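Local coordinates for EcmrR transcriptional regulator (Escherichia coli, PDB 6WL5), which probably activates transcription as a multidrug-sensing MerR-family regulator, its C-terminal GyrI-like domain binding the cationic detergent cetyl-trimethyl-ammonium, at residues 9-14 against 95-100; 15-20 against 75-80; 101-106 against 147-152; 115-120 against 152-157. All coordinates share one frame; numbering follows the deposited sequence. Where two conformers were deposited one is given.

Contact 1 (9-14 against 95-100)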
loop_
_atom_site.group_PDB
_atom_site.type_symbol
_atom_site.label_atom_id
_atom_site.label_comp_id
_atom_site.label_asym_id
_atom_site.label_seq_id
_atom_site.Cartn_x
_atom_site.Cartn_y
_atom_site.Cartn_z
ATOM N N LYS A 9 -0.409 9.967 11.696
ATOM C CA LYS A 9 -1.843 9.708 11.659
ATOM C C LYS A 9 -2.184 8.362 12.272
ATOM O O LYS A 9 -1.337 7.475 12.388
ATOM C CB LYS A 9 -2.374 9.795 10.229
ATOM C CG LYS A 9 -1.767 8.826 9.249
ATOM C CD LYS A 9 -2.424 8.986 7.852
ATOM C CE LYS A 9 -2.164 10.346 7.230
ATOM N NZ LYS A 9 -2.709 10.363 5.810
ATOM N N GLU A 10 -3.424 8.226 12.713
ATOM C CA GLU A 10 -3.973 6.943 13.126
ATOM C C GLU A 10 -4.820 6.413 11.976
ATOM O O GLU A 10 -5.741 7.109 11.510
ATOM C CB GLU A 10 -4.825 7.065 14.393
ATOM C CG GLU A 10 -4.133 7.765 15.523
ATOM C CD GLU A 10 -3.172 6.896 16.304
ATOM O OE1 GLU A 10 -3.072 5.694 15.984
ATOM O OE2 GLU A 10 -2.531 7.426 17.257
ATOM N N ILE A 11 -4.506 5.204 11.525
ATOM C CA ILE A 11 -5.207 4.555 10.421
ATOM C C ILE A 11 -6.054 3.435 11.014
ATOM O O ILE A 11 -5.502 2.506 11.617
ATOM C CB ILE A 11 -4.240 4.021 9.357
ATOM C CG1 ILE A 11 -3.386 5.155 8.795
ATOM C CG2 ILE A 11 -5.040 3.356 8.214
ATOM C CD1 ILE A 11 -2.235 4.695 7.887
ATOM N N PRO A 12 -7.374 3.507 10.923
ATOM C CA PRO A 12 -8.211 2.469 11.534
ATOM C C PRO A 12 -8.128 1.151 10.779
ATOM O O PRO A 12 -7.669 1.073 9.631
ATOM C CB PRO A 12 -9.628 3.042 11.443
ATOM C CG PRO A 12 -9.482 4.430 10.874
ATOM C CD PRO A 12 -8.164 4.574 10.273
ATOM N N GLU A 13 -8.596 0.099 11.446
ATOM C CA GLU A 13 -8.691 -1.195 10.786
ATOM C C GLU A 13 -9.634 -1.131 9.587
ATOM O O GLU A 13 -10.567 -0.323 9.524
ATOM C CB GLU A 13 -9.104 -2.282 11.782
ATOM C CG GLU A 13 -10.552 -2.335 12.111
ATOM C CD GLU A 13 -10.876 -3.476 13.043
ATOM O OE1 GLU A 13 -12.015 -3.934 12.974
ATOM O OE2 GLU A 13 -10.010 -3.915 13.829
ATOM N N CYS A 14 -9.359 -1.987 8.611
ATOM C CA CYS A 14 -10.211 -2.102 7.438
ATOM C C CYS A 14 -10.289 -3.552 7.001
ATOM O O CYS A 14 -9.420 -4.362 7.314
ATOM C CB CYS A 14 -9.692 -1.252 6.285
ATOM S SG CYS A 14 -8.018 -1.646 5.719
ATOM N N ILE A 95 -3.194 1.065 12.883
ATOM C CA ILE A 95 -1.805 1.412 13.161
ATOM C C ILE A 95 -1.706 2.910 13.386
ATOM O O ILE A 95 -2.584 3.687 13.003
ATOM C CB ILE A 95 -0.825 1.058 12.017
ATOM C CG1 ILE A 95 -1.267 1.729 10.688
ATOM C CG2 ILE A 95 -0.690 -0.436 11.888
ATOM C CD1 ILE A 95 -0.260 1.545 9.586
ATOM N N THR A 96 -0.624 3.310 14.038
ATOM C CA THR A 96 -0.187 4.686 14.040
ATOM C C THR A 96 0.923 4.754 13.003
ATOM O O THR A 96 1.848 3.942 13.033
ATOM C CB THR A 96 0.344 5.112 15.396
ATOM O OG1 THR A 96 -0.667 4.972 16.406
ATOM C CG2 THR A 96 0.791 6.569 15.355
ATOM N N ALA A 97 0.828 5.694 12.070
ATOM C CA ALA A 97 1.790 5.738 10.978
ATOM C C ALA A 97 2.366 7.127 10.814
ATOM O O ALA A 97 1.637 8.130 10.924
ATOM C CB ALA A 97 1.133 5.334 9.647
ATOM N N VAL A 98 3.655 7.177 10.470
ATOM C CA VAL A 98 4.224 8.365 9.858
ATOM C C VAL A 98 4.169 8.199 8.348
ATOM O O VAL A 98 4.473 7.117 7.811
ATOM C CB VAL A 98 5.632 8.661 10.394
ATOM C CG1 VAL A 98 6.653 7.560 10.090
ATOM C CG2 VAL A 98 6.114 10.031 9.926
ATOM N N THR A 99 3.685 9.240 7.672
ATOM C CA THR A 99 3.378 9.178 6.250
ATOM C C THR A 99 4.008 10.331 5.482
ATOM O O THR A 99 4.212 11.423 6.022
ATOM C CB THR A 99 1.847 9.189 6.038
ATOM O OG1 THR A 99 1.293 10.481 6.344
ATOM C CG2 THR A 99 1.149 8.143 6.885
ATOM N N VAL A 100 4.265 10.096 4.187
ATOM C CA VAL A 100 4.574 11.161 3.237
ATOM C C VAL A 100 3.829 10.875 1.953
ATOM O O VAL A 100 3.532 9.727 1.643
ATOM C CB VAL A 100 6.072 11.321 2.916
ATOM C CG1 VAL A 100 6.836 11.736 4.147
ATOM C CG2 VAL A 100 6.656 10.049 2.295
HETATM O O HOH W 1 -4.668 3.719 14.967
#
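Lys-9 and Ile-11 pair with Ala-97 and Ile-95 as antiparallel strands in the sheet of the GyrI-like domain. The backbone ladder has four hydrogen bonds. The shortest runs from Ala-97 N to Lys-9 O, at 2.8 Å and nearly straight. The tight side is the face with Ile-11, Ile-95 and Ala-97. Ile-11 and Ile-95 lie side by side and point the same way, with Ile-11 CB 4.0 Å from Ile-95 CG1. Ile-11 CD1 reaches on to Ala-97 CB at 3.9 Å. Lys-9 runs across Thr-99 at about a right angle on this face. Its CG and CD rest on Thr-99 CG2, and its NZ goes on to a salt bridge with Glu-151. The other face is the solvent side. There the exposed Glu-10 folds over at chi2 (-80°) toward Thr-96. A water gives hydrogen bonds to both Glu-10 OE1 and Ile-95 O. Thr-96 OG1 donates to Glu-10 OE1 at an unusually short 2.5 Å, on the syn side but 32° out of the carboxylate plane.

Contact 2 (15-20 against 75-80)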
loop_
_atom_site.group_PDB
_atom_site.type_symbol
_atom_site.label_atom_id
_atom_site.label_comp_id
_atom_site.label_asym_id
_atom_site.label_seq_id
_atom_site.Cartn_x
_atom_site.Cartn_y
_atom_site.Cartn_z
ATOM N N ILE A 15 -11.371 -3.872 6.292
ATOM C CA ILE A 15 -11.540 -5.158 5.633
ATOM C C ILE A 15 -11.043 -4.976 4.218
ATOM O O ILE A 15 -11.376 -3.974 3.570
ATOM C CB ILE A 15 -13.019 -5.568 5.596
ATOM C CG1 ILE A 15 -13.631 -5.535 6.994
ATOM C CG2 ILE A 15 -13.182 -6.946 4.919
ATOM C CD1 ILE A 15 -15.148 -5.622 6.971
ATOM N N VAL A 16 -10.249 -5.932 3.740
ATOM C CA VAL A 16 -9.723 -5.892 2.391
ATOM C C VAL A 16 -9.901 -7.249 1.724
ATOM O O VAL A 16 -9.998 -8.292 2.376
ATOM C CB VAL A 16 -8.220 -5.516 2.352
ATOM C CG1 VAL A 16 -7.977 -4.200 3.060
ATOM C CG2 VAL A 16 -7.316 -6.630 2.913
ATOM N N TYR A 17 -9.869 -7.232 0.397
ATOM C CA TYR A 17 -9.437 -8.393 -0.356
ATOM C C TYR A 17 -7.974 -8.206 -0.696
ATOM O O TYR A 17 -7.489 -7.070 -0.756
ATOM C CB TYR A 17 -10.294 -8.675 -1.585
ATOM C CG TYR A 17 -10.339 -7.659 -2.685
ATOM C CD1 TYR A 17 -9.351 -7.603 -3.663
ATOM C CD2 TYR A 17 -11.410 -6.784 -2.781
ATOM C CE1 TYR A 17 -9.439 -6.679 -4.706
ATOM C CE2 TYR A 17 -11.495 -5.873 -3.803
ATOM C CZ TYR A 17 -10.512 -5.819 -4.747
ATOM O OH TYR A 17 -10.665 -4.902 -5.743
ATOM N N SER A 18 -7.258 -9.325 -0.833
ATOM C CA SER A 18 -5.805 -9.258 -0.894
ATOM C C SER A 18 -5.225 -10.493 -1.581
ATOM O O SER A 18 -5.850 -11.561 -1.623
ATOM C CB SER A 18 -5.236 -9.121 0.525
ATOM O OG SER A 18 -5.524 -10.295 1.283
ATOM N N LYS A 19 -4.039 -10.323 -2.151
ATOM C CA LYS A 19 -3.270 -11.429 -2.682
ATOM C C LYS A 19 -1.800 -11.158 -2.414
ATOM O O LYS A 19 -1.343 -10.033 -2.567
ATOM C CB LYS A 19 -3.514 -11.636 -4.195
ATOM C CG LYS A 19 -2.945 -12.948 -4.710
ATOM C CD LYS A 19 -3.482 -13.305 -6.084
ATOM C CE LYS A 19 -2.830 -14.560 -6.652
ATOM N NZ LYS A 19 -3.522 -14.979 -7.915
ATOM N N ARG A 20 -1.073 -12.184 -1.988
ATOM C CA ARG A 20 0.324 -12.058 -1.609
ATOM C C ARG A 20 1.208 -12.799 -2.602
ATOM O O ARG A 20 0.834 -13.866 -3.117
ATOM C CB ARG A 20 0.532 -12.618 -0.198
ATOM C CG ARG A 20 1.895 -12.329 0.365
ATOM C CD ARG A 20 1.849 -12.441 1.874
ATOM N NE ARG A 20 3.170 -12.333 2.476
ATOM C CZ ARG A 20 3.360 -12.357 3.779
ATOM N NH1 ARG A 20 2.298 -12.469 4.585
ATOM N NH2 ARG A 20 4.580 -12.253 4.293
ATOM N N GLU A 75 -7.080 -4.148 -1.120
ATOM C CA GLU A 75 -8.050 -3.139 -1.477
ATOM C C GLU A 75 -9.200 -3.218 -0.494
ATOM O O GLU A 75 -9.783 -4.284 -0.285
ATOM C CB GLU A 75 -8.492 -3.355 -2.934
ATOM C CG GLU A 75 -9.260 -2.218 -3.528
ATOM C CD GLU A 75 -9.091 -2.082 -5.043
ATOM O OE1 GLU A 75 -9.481 -1.002 -5.536
ATOM O OE2 GLU A 75 -8.639 -3.054 -5.743
ATOM N N ALA A 76 -9.533 -2.081 0.091
ATOM C CA ALA A 76 -10.531 -2.037 1.153
ATOM C C ALA A 76 -11.955 -2.094 0.614
ATOM O O ALA A 76 -12.319 -1.366 -0.325
ATOM C CB ALA A 76 -10.360 -0.768 1.985
ATOM N N VAL A 77 -12.781 -2.904 1.286
ATOM C CA VAL A 77 -14.179 -3.108 0.945
ATOM C C VAL A 77 -15.044 -2.885 2.186
ATOM O O VAL A 77 -14.568 -2.880 3.319
ATOM C CB VAL A 77 -14.447 -4.519 0.365
ATOM C CG1 VAL A 77 -13.768 -4.709 -0.989
ATOM C CG2 VAL A 77 -14.002 -5.572 1.355
ATOM N N ASN A 78 -16.339 -2.680 1.954
ATOM C CA ASN A 78 -17.218 -2.434 3.093
ATOM C C ASN A 78 -17.564 -3.712 3.851
ATOM O O ASN A 78 -17.814 -3.655 5.056
ATOM C CB ASN A 78 -18.497 -1.713 2.667
ATOM C CG ASN A 78 -18.248 -0.264 2.291
ATOM O OD1 ASN A 78 -17.456 0.423 2.901
ATOM N ND2 ASN A 78 -18.945 0.197 1.270
ATOM N N ASP A 79 -17.583 -4.868 3.195
ATOM C CA ASP A 79 -17.807 -6.096 3.945
ATOM C C ASP A 79 -17.056 -7.271 3.349
ATOM O O ASP A 79 -16.591 -7.240 2.208
ATOM C CB ASP A 79 -19.293 -6.427 4.047
ATOM C CG ASP A 79 -20.134 -5.252 4.458
ATOM O OD1 ASP A 79 -20.359 -4.365 3.605
ATOM O OD2 ASP A 79 -20.558 -5.232 5.624
ATOM N N PHE A 80 -16.942 -8.319 4.154
ATOM C CA PHE A 80 -16.300 -9.537 3.699
ATOM C C PHE A 80 -17.046 -10.127 2.509
ATOM O O PHE A 80 -18.277 -10.047 2.410
ATOM C CB PHE A 80 -16.313 -10.576 4.815
ATOM C CG PHE A 80 -15.211 -10.414 5.801
ATOM C CD1 PHE A 80 -15.302 -9.466 6.809
ATOM C CD2 PHE A 80 -14.070 -11.202 5.719
ATOM C CE1 PHE A 80 -14.273 -9.307 7.727
ATOM C CE2 PHE A 80 -13.036 -11.046 6.624
ATOM C CZ PHE A 80 -13.137 -10.094 7.629
HETATM O O HOH W 2 -13.337 -1.898 5.442
#
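The ring of Tyr-17 carries Glu-75 CB over one face, 3.7 Å above its plane and offset toward the rim. Val-77 CG1 lies at the ring edge, 3.6 Å from Tyr-17 CD2. The ring of Phe-80 has Ile-15 CG2 over one face, a CH-pi contact 3.9 Å from the centroid. Tyr-17 and Glu-75 run side by side in the same direction. Glu-75 has CG anti to its backbone N (chi1 -167°) and stays extended, which takes the carboxylate to the phenol end. Tyr-17 OH lies 2.7 Å from Glu-75 OE2, at most a weak hydrogen bond. Ring and carboxylate planes are 39° apart. A leucine in place of Tyr-17 would probably leave Glu-75 CB without the ring face it lies on and its carboxylate without the weak phenol contact. Glu-75 is also part of a pocket for cetyl-trimethyl-ammonium and touches the bound molecule; its carboxylate may favour the cationic ligand. Antiparallel backbone bonds join the strands, among them Glu-75 N to Tyr-17 O at 3.0 Å. A water links Ile-15 N to Val-77 O. Tyr-17 also packs on Ile-36 and Val-40 of helix 34-43, while Phe-80 reaches Phe-89 and Val-91 of strand 88-103.

Contact 3 (101-106 against 147-152)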
loop_
_atom_site.group_PDB
_atom_site.type_symbol
_atom_site.label_atom_id
_atom_site.label_comp_id
_atom_site.label_asym_id
_atom_site.label_seq_id
_atom_site.Cartn_x
_atom_site.Cartn_y
_atom_site.Cartn_z
ATOM N N ILE A 101 3.550 11.921 1.229
ATOM C CA ILE A 101 3.041 11.806 -0.136
ATOM C C ILE A 101 4.195 11.852 -1.128
ATOM O O ILE A 101 4.987 12.812 -1.151
ATOM C CB ILE A 101 2.023 12.923 -0.436
ATOM C CG1 ILE A 101 0.786 12.770 0.450
ATOM C CG2 ILE A 101 1.661 12.965 -1.933
ATOM C CD1 ILE A 101 -0.182 11.679 0.004
ATOM N N HIS A 102 4.256 10.827 -1.981
ATOM C CA HIS A 102 5.127 10.806 -3.140
ATOM C C HIS A 102 4.335 11.240 -4.373
ATOM O O HIS A 102 3.348 10.591 -4.760
ATOM C CB HIS A 102 5.685 9.413 -3.365
ATOM C CG HIS A 102 6.559 9.336 -4.559
ATOM N ND1 HIS A 102 7.850 9.832 -4.563
ATOM C CD2 HIS A 102 6.309 8.904 -5.817
ATOM C CE1 HIS A 102 8.353 9.687 -5.780
ATOM N NE2 HIS A 102 7.457 9.086 -6.541
ATOM N N LYS A 103 4.693 12.392 -4.919
ATOM C CA LYS A 103 4.132 12.855 -6.176
ATOM C C LYS A 103 4.988 12.358 -7.332
ATOM O O LYS A 103 6.215 12.337 -7.250
ATOM C CB LYS A 103 4.093 14.383 -6.207
ATOM C CG LYS A 103 3.018 14.994 -5.297
ATOM C CD LYS A 103 1.590 14.538 -5.692
ATOM C CE LYS A 103 1.167 15.129 -7.021
ATOM N NZ LYS A 103 1.140 16.613 -6.914
ATOM N N GLY A 104 4.331 11.960 -8.413
ATOM C CA GLY A 104 5.027 11.577 -9.612
ATOM C C GLY A 104 5.148 10.089 -9.851
ATOM O O GLY A 104 4.528 9.248 -9.186
ATOM N N PRO A 105 5.902 9.764 -10.906
ATOM C CA PRO A 105 6.050 8.377 -11.338
ATOM C C PRO A 105 6.760 7.517 -10.310
ATOM O O PRO A 105 7.378 7.998 -9.355
ATOM C CB PRO A 105 6.905 8.490 -12.617
ATOM C CG PRO A 105 6.897 9.880 -13.014
ATOM C CD PRO A 105 6.534 10.717 -11.836
ATOM N N TYR A 106 6.608 6.207 -10.494
ATOM C CA TYR A 106 7.014 5.238 -9.474
ATOM C C TYR A 106 8.498 4.937 -9.463
ATOM O O TYR A 106 8.970 4.349 -8.487
ATOM C CB TYR A 106 6.209 3.950 -9.626
ATOM C CG TYR A 106 4.715 4.109 -9.553
ATOM C CD1 TYR A 106 4.133 4.935 -8.597
ATOM C CD2 TYR A 106 3.876 3.418 -10.398
ATOM C CE1 TYR A 106 2.757 5.045 -8.471
ATOM C CE2 TYR A 106 2.508 3.514 -10.278
ATOM C CZ TYR A 106 1.937 4.326 -9.320
ATOM O OH TYR A 106 0.565 4.437 -9.257
ATOM N N GLU A 147 1.435 14.308 -11.720
ATOM C CA GLU A 147 0.335 14.470 -10.791
ATOM C C GLU A 147 -0.109 13.177 -10.119
ATOM O O GLU A 147 -1.047 13.195 -9.322
ATOM C CB GLU A 147 -0.843 15.138 -11.479
ATOM C CG GLU A 147 -0.517 16.592 -11.933
ATOM C CD GLU A 147 -0.017 17.531 -10.785
ATOM O OE1 GLU A 147 -0.423 17.405 -9.591
ATOM O OE2 GLU A 147 0.800 18.431 -11.078
ATOM N N TRP A 148 0.579 12.072 -10.360
ATOM C CA TRP A 148 0.302 10.880 -9.567
ATOM C C TRP A 148 0.607 11.124 -8.084
ATOM O O TRP A 148 1.455 11.951 -7.716
ATOM C CB TRP A 148 1.135 9.728 -10.081
ATOM C CG TRP A 148 0.786 9.328 -11.473
ATOM C CD1 TRP A 148 -0.176 9.871 -12.320
ATOM C CD2 TRP A 148 1.410 8.272 -12.197
ATOM N NE1 TRP A 148 -0.190 9.170 -13.506
ATOM C CE2 TRP A 148 0.785 8.202 -13.462
ATOM C CE3 TRP A 148 2.452 7.367 -11.892
ATOM C CZ2 TRP A 148 1.175 7.261 -14.428
ATOM C CZ3 TRP A 148 2.848 6.445 -12.846
ATOM C CH2 TRP A 148 2.193 6.382 -14.094
ATOM N N MET A 149 -0.123 10.425 -7.223
ATOM C CA MET A 149 -0.035 10.634 -5.782
ATOM C C MET A 149 -0.152 9.287 -5.100
ATOM O O MET A 149 -1.160 8.578 -5.263
ATOM C CB MET A 149 -1.147 11.584 -5.319
ATOM C CG MET A 149 -1.323 11.621 -3.839
ATOM S SD MET A 149 -2.547 12.810 -3.292
ATOM C CE MET A 149 -1.698 14.273 -3.825
ATOM N N THR A 150 0.863 8.962 -4.300
ATOM C CA THR A 150 0.999 7.696 -3.592
ATOM C C THR A 150 1.450 8.039 -2.192
ATOM O O THR A 150 2.452 8.745 -2.013
ATOM C CB THR A 150 2.059 6.834 -4.290
ATOM O OG1 THR A 150 1.793 6.750 -5.703
ATOM C CG2 THR A 150 2.118 5.423 -3.763
ATOM N N GLU A 151 0.727 7.546 -1.198
ATOM C CA GLU A 151 1.093 7.812 0.177
ATOM C C GLU A 151 1.851 6.631 0.753
ATOM O O GLU A 151 1.375 5.490 0.694
ATOM C CB GLU A 151 -0.115 8.157 1.054
ATOM C CG GLU A 151 0.309 8.504 2.476
ATOM C CD GLU A 151 -0.774 9.152 3.300
ATOM O OE1 GLU A 151 -1.023 10.374 3.141
ATOM O OE2 GLU A 151 -1.375 8.431 4.120
ATOM N N ILE A 152 3.030 6.909 1.294
ATOM C CA ILE A 152 3.860 5.880 1.944
ATOM C C ILE A 152 3.641 5.983 3.448
ATOM O O ILE A 152 3.752 7.073 4.012
ATOM C CB ILE A 152 5.353 6.001 1.582
ATOM C CG1 ILE A 152 5.584 6.077 0.062
ATOM C CG2 ILE A 152 6.102 4.802 2.182
ATOM C CD1 ILE A 152 4.869 5.008 -0.752
HETATM O O HOH W 3 2.942 8.867 -7.009
HETATM O O HOH W 4 -0.408 6.009 -7.267
#
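Tyr-106 and Trp-148 both hold CG beside the backbone N (chi1 -57° and -64°), which turns the two rings toward each other. Trp-148 CE3 comes over the centre of the tyrosine ring, 4.0 Å above its plane. The pair is oblique, with the planes at 43°. Thr-150 OG1 lies at the tyrosine edge, in the ring plane. Two waters gather at this hydroxyl. One accepts from Thr-150 OG1 and donates to His-102 O and Gly-104 O. The other donates to Thr-150 OG1 and also bonds Tyr-106 OH at 2.7 Å. The strands form an antiparallel ladder, with His-102 N to Thr-150 O at 2.8 Å. Gly-104 N bonds Trp-148 O from above the carbonyl plane. The backbone angles there would press a CB against Lys-103 O, which calls for glycine. His-102 NE2 donates to Pro-105 O at 3.0 Å, while its ND1 bonds Tyr-4. On the other face, in the conformers given, Ile-101 CG2 packs on Met-149 CG at 3.8 Å, and Lys-103 NZ makes a long salt bridge of 3.2 Å to Glu-147 OE1. Tyr-106 belongs to a cetyl-trimethyl-ammonium pocket with Trp-140. Trp-148 over its face and the water at its hydroxyl probably help fix how the ring is turned.

Contact 4 (115-120 against 152-157). With EDO (1,2-ethanediol), chain K.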
loop_
_atom_site.group_PDB
_atom_site.type_symbol
_atom_site.label_atom_id
_atom_site.label_comp_id
_atom_site.label_asym_id
_atom_site.label_seq_id
_atom_site.Cartn_x
_atom_site.Cartn_y
_atom_site.Cartn_z
ATOM N N TYR A 115 13.433 8.741 2.889
ATOM C CA TYR A 115 13.034 9.847 3.733
ATOM C C TYR A 115 12.368 9.399 5.017
ATOM O O TYR A 115 12.695 9.898 6.071
ATOM C CB TYR A 115 12.065 10.753 2.977
ATOM C CG TYR A 115 11.805 12.065 3.656
ATOM C CD1 TYR A 115 10.757 12.227 4.531
ATOM C CD2 TYR A 115 12.607 13.127 3.396
ATOM C CE1 TYR A 115 10.542 13.449 5.148
ATOM C CE2 TYR A 115 12.399 14.332 3.980
ATOM C CZ TYR A 115 11.371 14.483 4.851
ATOM O OH TYR A 115 11.221 15.735 5.377
ATOM N N LEU A 116 11.456 8.447 4.928
ATOM C CA LEU A 116 10.746 8.005 6.132
ATOM C C LEU A 116 11.658 7.208 7.058
ATOM O O LEU A 116 11.554 7.337 8.278
ATOM C CB LEU A 116 9.493 7.200 5.774
ATOM C CG LEU A 116 8.288 8.037 5.341
ATOM C CD1 LEU A 116 7.192 7.096 4.902
ATOM C CD2 LEU A 116 7.830 8.930 6.482
ATOM N N MET A 117 12.548 6.362 6.495
ATOM C CA MET A 117 13.527 5.647 7.325
ATOM C C MET A 117 14.351 6.642 8.142
ATOM O O MET A 117 14.565 6.442 9.344
ATOM C CB MET A 117 14.459 4.749 6.468
ATOM C CG MET A 117 13.851 3.383 5.987
ATOM S SD MET A 117 14.869 2.170 5.029
ATOM C CE MET A 117 14.712 2.799 3.351
ATOM N N GLN A 118 14.789 7.741 7.512
ATOM C CA GLN A 118 15.578 8.760 8.204
ATOM C C GLN A 118 14.741 9.501 9.242
ATOM O O GLN A 118 15.218 9.759 10.364
ATOM C CB GLN A 118 16.169 9.739 7.201
ATOM C CG GLN A 118 17.133 10.752 7.744
ATOM C CD GLN A 118 18.459 10.136 8.161
ATOM O OE1 GLN A 118 19.127 9.469 7.359
ATOM N NE2 GLN A 118 18.838 10.329 9.419
ATOM N N TRP A 119 13.495 9.818 8.900
ATOM C CA TRP A 119 12.625 10.518 9.834
ATOM C C TRP A 119 12.431 9.699 11.095
ATOM O O TRP A 119 12.460 10.231 12.207
ATOM C CB TRP A 119 11.276 10.787 9.159
ATOM C CG TRP A 119 10.377 11.676 10.007
ATOM C CD1 TRP A 119 10.221 13.021 9.880
ATOM C CD2 TRP A 119 9.528 11.272 11.088
ATOM N NE1 TRP A 119 9.338 13.491 10.825
ATOM C CE2 TRP A 119 8.899 12.437 11.579
ATOM C CE3 TRP A 119 9.266 10.041 11.715
ATOM C CZ2 TRP A 119 8.017 12.411 12.657
ATOM C CZ3 TRP A 119 8.373 10.006 12.754
ATOM C CH2 TRP A 119 7.767 11.194 13.231
ATOM N N VAL A 120 12.185 8.409 10.938
ATOM C CA VAL A 120 11.966 7.547 12.092
ATOM C C VAL A 120 13.169 7.582 13.023
ATOM O O VAL A 120 13.031 7.753 14.253
ATOM C CB VAL A 120 11.613 6.135 11.605
ATOM C CG1 VAL A 120 11.685 5.171 12.700
ATOM C CG2 VAL A 120 10.198 6.116 11.000
ATOM N N ILE A 152 3.030 6.909 1.294
ATOM C CA ILE A 152 3.860 5.880 1.944
ATOM C C ILE A 152 3.641 5.983 3.448
ATOM O O ILE A 152 3.752 7.073 4.012
ATOM C CB ILE A 152 5.353 6.001 1.582
ATOM C CG1 ILE A 152 5.584 6.077 0.062
ATOM C CG2 ILE A 152 6.102 4.802 2.182
ATOM C CD1 ILE A 152 4.869 5.008 -0.752
ATOM N N GLN A 153 3.291 4.863 4.077
ATOM C CA GLN A 153 2.869 4.827 5.486
ATOM C C GLN A 153 3.740 3.841 6.254
ATOM O O GLN A 153 3.680 2.640 6.014
ATOM C CB GLN A 153 1.388 4.424 5.588
ATOM C CG GLN A 153 0.477 5.161 4.575
ATOM C CD GLN A 153 -0.958 4.683 4.607
ATOM O OE1 GLN A 153 -1.233 3.477 4.696
ATOM N NE2 GLN A 153 -1.890 5.621 4.442
ATOM N N PHE A 154 4.517 4.346 7.214
ATOM C CA PHE A 154 5.341 3.508 8.084
ATOM C C PHE A 154 4.650 3.309 9.429
ATOM O O PHE A 154 4.487 4.292 10.187
ATOM C CB PHE A 154 6.700 4.182 8.314
ATOM C CG PHE A 154 7.749 3.889 7.262
ATOM C CD1 PHE A 154 7.421 3.576 5.948
ATOM C CD2 PHE A 154 9.078 3.928 7.600
ATOM C CE1 PHE A 154 8.403 3.328 5.007
ATOM C CE2 PHE A 154 10.059 3.656 6.666
ATOM C CZ PHE A 154 9.718 3.354 5.366
ATOM N N PRO A 155 4.232 2.091 9.774
ATOM C CA PRO A 155 3.689 1.844 11.124
ATOM C C PRO A 155 4.776 2.054 12.162
ATOM O O PRO A 155 5.849 1.464 12.068
ATOM C CB PRO A 155 3.234 0.377 11.061
ATOM C CG PRO A 155 3.153 0.050 9.570
ATOM C CD PRO A 155 4.273 0.863 8.966
ATOM N N VAL A 156 4.508 2.910 13.146
ATOM C CA VAL A 156 5.529 3.253 14.129
ATOM C C VAL A 156 5.005 3.314 15.557
ATOM O O VAL A 156 3.804 3.411 15.812
ATOM C CB VAL A 156 6.225 4.604 13.798
ATOM C CG1 VAL A 156 6.989 4.534 12.495
ATOM C CG2 VAL A 156 5.216 5.730 13.725
ATOM N N GLU A 157 5.963 3.265 16.489
ATOM C CA GLU A 157 5.762 3.508 17.909
ATOM C C GLU A 157 6.897 4.389 18.410
ATOM O O GLU A 157 8.041 4.259 17.967
ATOM C CB GLU A 157 5.682 2.152 18.629
ATOM C CG GLU A 157 4.484 1.346 18.115
ATOM C CD GLU A 157 4.293 -0.004 18.750
ATOM O OE1 GLU A 157 5.207 -0.482 19.442
ATOM O OE2 GLU A 157 3.206 -0.587 18.535
HETATM C C1 EDO K . 2.647 5.842 19.483
HETATM O O1 EDO K . 3.910 5.474 20.062
HETATM C C2 EDO K . 2.461 5.207 18.109
HETATM O O2 EDO K . 2.227 3.792 18.189
#
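Leu-116 meets the Phe-154 ring in a CH-pi contact. Its CB stands over the middle of one face, 3.7 Å from the centroid and 11° off the ring normal. The other contacts between helix and strand are apolar. Leu-116 CD1 touches Phe-154 CD1 at 3.7 Å and Ile-152 CG2 at the same distance. This branch reaches both residues because chi2 is extended (175°). In the conformer given, Met-117 CG comes to the ring edge in its plane, 3.9 Å from Phe-154 CE2. Val-120 CG2 and Val-156 CG1 meet tip to tip at 3.9 Å. No hydrogen bond joins the two segments. This is helix-on-sheet packing in the GyrI-like domain: helix 109-123 lies against strand 149-158, with the local axes 9.7 Å apart and 28° from parallel. Leu-116 also packs on Val-100 of the adjoining strand 88-103, and Phe-154 on Leu-127 of strand 125-127. An alanine in place of Phe-154 would probably leave Leu-116 CB without the ring it rests on and open a gap beside Met-117. Met-117 itself touches a bound cetyl-trimethyl-ammonium, so the ring packs against a residue of that pocket. One polar contact is at the strand: an ethanediol, probably from the crystallisation liquor, donates from O2 to Val-156 O at 2.9 Å and also bonds Lys-158 N.

In the fold
Contacts 1, 2 and 3 are antiparallel strand pairs in one sheet, held by backbone ladders. Contact 4 packs a helix on that sheet; it is apolar and the most buried. The strand pairs are partly buried and add waters, polar ends and exposed residues: Glu-10 in contact 1, Phe-80 in contact 2, Glu-147 in contact 3. Contacts 1 and 2 share strand 7-23, contacts 1 and 3 strand 88-103, and contacts 3 and 4 strand 149-158 and Ile-152. Contact 1 probably bonds contact 3 from Val-100 O to Ile-152 N, and contact 4 through Val-98 O and Phe-154 N. Contacts 2 and 3 lie about 22 Å apart between centres. Contacts 2, 3 and 4 each hold a residue of a different detergent pocket.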